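Local coordinates for MTH0777 (Methanothermobacter thermautotrophicus, PDB 1KJN), which is of unknown function but belongs to the DUF1890 family and has an alpha/beta fold built on a six-stranded parallel sheet, at residues Leu13-Ser18 with Val86-Ala91. Residues are numbered along the deposited sequence; the frame is centred on the assembly and turned at random.
Sequences LGCPES and VPNDAA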
ATOM      1  N   LEU A  13      -7.491   7.485   8.748  1.00 17.77           N
ATOM      2  CA  LEU A  13      -6.069   7.270   8.491  1.00 18.69           C
ATOM      3  C   LEU A  13      -5.210   8.500   8.774  1.00 19.84           C
ATOM      4  O   LEU A  13      -5.657   9.641   8.619  1.00 16.26           O
ATOM      5  CB  LEU A  13      -5.833   6.817   7.040  1.00 14.88           C
ATOM      6  CG  LEU A  13      -6.715   5.685   6.509  1.00 23.19           C
ATOM      7  CD1 LEU A  13      -6.331   5.384   5.060  1.00 21.38           C
ATOM      8  CD2 LEU A  13      -6.570   4.439   7.363  1.00 20.15           C
ATOM      9  N   GLY A  14      -3.964   8.243   9.162  1.00 21.28           N
ATOM     10  CA  GLY A  14      -3.026   9.308   9.456  1.00 27.01           C
ATOM     11  C   GLY A  14      -2.147   9.606   8.253  1.00 26.20           C
ATOM     12  O   GLY A  14      -2.317   8.993   7.191  1.00 21.07           O
ATOM     13  N   CYS A  15      -1.217  10.547   8.400  1.00 29.51           N
ATOM     14  CA  CYS A  15      -0.337  10.885   7.287  1.00 34.11           C
ATOM     15  C   CYS A  15       0.395   9.597   6.886  1.00 33.53           C
ATOM     16  O   CYS A  15       0.814   8.807   7.736  1.00 32.70           O
ATOM     17  CB  CYS A  15       0.657  11.991   7.667  1.00 39.10           C
ATOM     18  SG  CYS A  15       2.189  11.420   8.452  1.00 44.30           S
ATOM     19  N   PRO A  16       0.444   9.317   5.583  1.00 31.13           N
ATOM     20  CA  PRO A  16       1.111   8.117   5.077  1.00 33.43           C
ATOM     21  C   PRO A  16       2.632   8.299   4.993  1.00 34.35           C
ATOM     22  O   PRO A  16       3.128   9.134   4.225  1.00 38.14           O
ATOM     23  CB  PRO A  16       0.488   7.957   3.693  1.00 31.93           C
ATOM     24  CG  PRO A  16       0.368   9.401   3.234  1.00 30.79           C
ATOM     25  CD  PRO A  16      -0.108  10.137   4.483  1.00 28.51           C
ATOM     26  N   GLU A  17       3.356   7.574   5.838  1.00 30.91           N
ATOM     27  CA  GLU A  17       4.813   7.603   5.854  1.00 29.81           C
ATOM     28  C   GLU A  17       5.234   6.127   5.882  1.00 29.23           C
ATOM     29  O   GLU A  17       5.949   5.649   4.991  1.00 27.26           O
ATOM     30  CB  GLU A  17       5.359   8.321   7.100  1.00 35.92           C
ATOM     31  CG  GLU A  17       5.167   9.852   7.145  1.00 46.07           C
ATOM     32  CD  GLU A  17       5.647  10.488   8.468  1.00 51.33           C
ATOM     33  OE1 GLU A  17       5.701   9.782   9.502  1.00 53.43           O
ATOM     34  OE2 GLU A  17       5.963  11.701   8.482  1.00 49.74           O
ATOM     35  N   SER A  18       4.756   5.404   6.893  1.00 19.63           N
ATOM     36  CA  SER A  18       5.077   3.993   7.046  1.00 23.19           C
ATOM     37  C   SER A  18       4.358   3.195   5.976  1.00 21.58           C
ATOM     38  O   SER A  18       3.151   3.310   5.807  1.00 22.34           O
ATOM     39  CB  SER A  18       4.642   3.467   8.418  1.00 26.88           C
ATOM     40  OG  SER A  18       4.982   4.375   9.449  1.00 40.28           O
ATOM     41  N   VAL A  86      -3.125   5.204  14.088  1.00 19.54           N
ATOM     42  CA  VAL A  86      -2.444   6.284  14.793  1.00 19.86           C
ATOM     43  C   VAL A  86      -0.918   6.202  14.796  1.00 24.08           C
ATOM     44  O   VAL A  86      -0.321   5.531  15.637  1.00 26.22           O
ATOM     45  CB  VAL A  86      -2.959   6.344  16.255  1.00 20.97           C
ATOM     46  CG1 VAL A  86      -2.497   7.624  16.926  1.00 28.93           C
ATOM     47  CG2 VAL A  86      -4.486   6.250  16.287  1.00 19.48           C
ATOM     48  N   PRO A  87      -0.279   6.799  13.787  1.00 27.26           N
ATOM     49  CA  PRO A  87       1.189   6.813  13.671  1.00 25.85           C
ATOM     50  C   PRO A  87       1.771   8.005  14.437  1.00 27.21           C
ATOM     51  O   PRO A  87       2.991   8.114  14.590  1.00 32.41           O
ATOM     52  CB  PRO A  87       1.434   7.029  12.168  1.00 20.76           C
ATOM     53  CG  PRO A  87       0.110   6.817  11.514  1.00 28.63           C
ATOM     54  CD  PRO A  87      -0.920   7.200  12.523  1.00 24.43           C
ATOM     55  N   ASN A  88       0.917   8.919  14.890  1.00 24.76           N
ATOM     56  CA  ASN A  88       1.427  10.096  15.590  1.00 25.83           C
ATOM     57  C   ASN A  88       0.358  10.944  16.278  1.00 27.72           C
ATOM     58  O   ASN A  88      -0.832  10.673  16.148  1.00 25.39           O
ATOM     59  CB  ASN A  88       2.199  10.977  14.594  1.00 25.05           C
ATOM     60  CG  ASN A  88       1.357  11.369  13.392  1.00 26.69           C
ATOM     61  OD1 ASN A  88       0.130  11.456  13.479  1.00 23.76           O
ATOM     62  ND2 ASN A  88       2.012  11.612  12.264  1.00 28.05           N
ATOM     63  N   ASP A  89       0.807  12.040  16.893  1.00 29.67           N
ATOM     64  CA  ASP A  89      -0.057  12.977  17.617  1.00 32.39           C
ATOM     65  C   ASP A  89      -1.206  13.521  16.793  1.00 30.54           C
ATOM     66  O   ASP A  89      -2.325  13.543  17.268  1.00 29.85           O
ATOM     67  CB  ASP A  89       0.748  14.172  18.178  1.00 35.72           C
ATOM     68  CG  ASP A  89       1.670  13.789  19.337  1.00 40.43           C
ATOM     69  OD1 ASP A  89       1.537  12.683  19.912  1.00 44.65           O
ATOM     70  OD2 ASP A  89       2.544  14.611  19.675  1.00 45.65           O
ATOM     71  N   ALA A  90      -0.929  13.975  15.571  1.00 25.39           N
ATOM     72  CA  ALA A  90      -1.988  14.529  14.742  1.00 27.70           C
ATOM     73  C   ALA A  90      -3.062  13.487  14.511  1.00 27.02           C
ATOM     74  O   ALA A  90      -4.241  13.796  14.609  1.00 25.33           O
ATOM     75  CB  ALA A  90      -1.446  15.043  13.399  1.00 27.21           C
ATOM     76  N   ALA A  91      -2.653  12.256  14.203  1.00 23.96           N
ATOM     77  CA  ALA A  91      -3.609  11.189  13.955  1.00 21.03           C
ATOM     78  C   ALA A  91      -4.405  10.870  15.210  1.00 21.33           C
ATOM     79  O   ALA A  91      -5.609  10.644  15.117  1.00 17.81           O
ATOM     80  CB  ALA A  91      -2.921   9.928  13.406  1.00 18.83           C
TER
HETATM   81  O   HOH W   1      -1.138  11.979  10.866  1.00 21.01           O
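Gly14 and Cys15 meet Pro87, Asn88 and Ala91 in a van der Waals and water-bridged contact between the loop after strand 8-12 and the turn leading from strand 81-86 into helix 89-102. It illustrates how a glycine lets segments come close: Gly14 CA rests 4.0 Å from Ala91 CB and 4.3 Å from Pro87 CD, and a beta carbon there would collide with that proline. One water joins the two, accepting from Cys15 N at 2.9 Å and donating to Asn88 OD1 at 3.0 Å. Asn88 is the N-cap of helix 89-102: OD1 accepts from Ala91 N at 3.0 Å, with a C=O...N angle of 165°. Its CG sits between the backbone N and carbonyl carbon (chi1 56°), which brings the amide to the start of the helix; ND2 lies 3.8 Å from Cys15 SG, a van der Waals approach. A leucine in place of Asn88 would probably leave Ala91 N without its cap and the bridging water without its acceptor. The amide of Gln21 accepts from Gly14 N and donates to Cys15 O. Strand order (3-2-1-4-5-6) changes direction between strands 8-12 and 81-86, so their C-terminal loops meet at the switch point of a Rossmann-like, doubly wound fold.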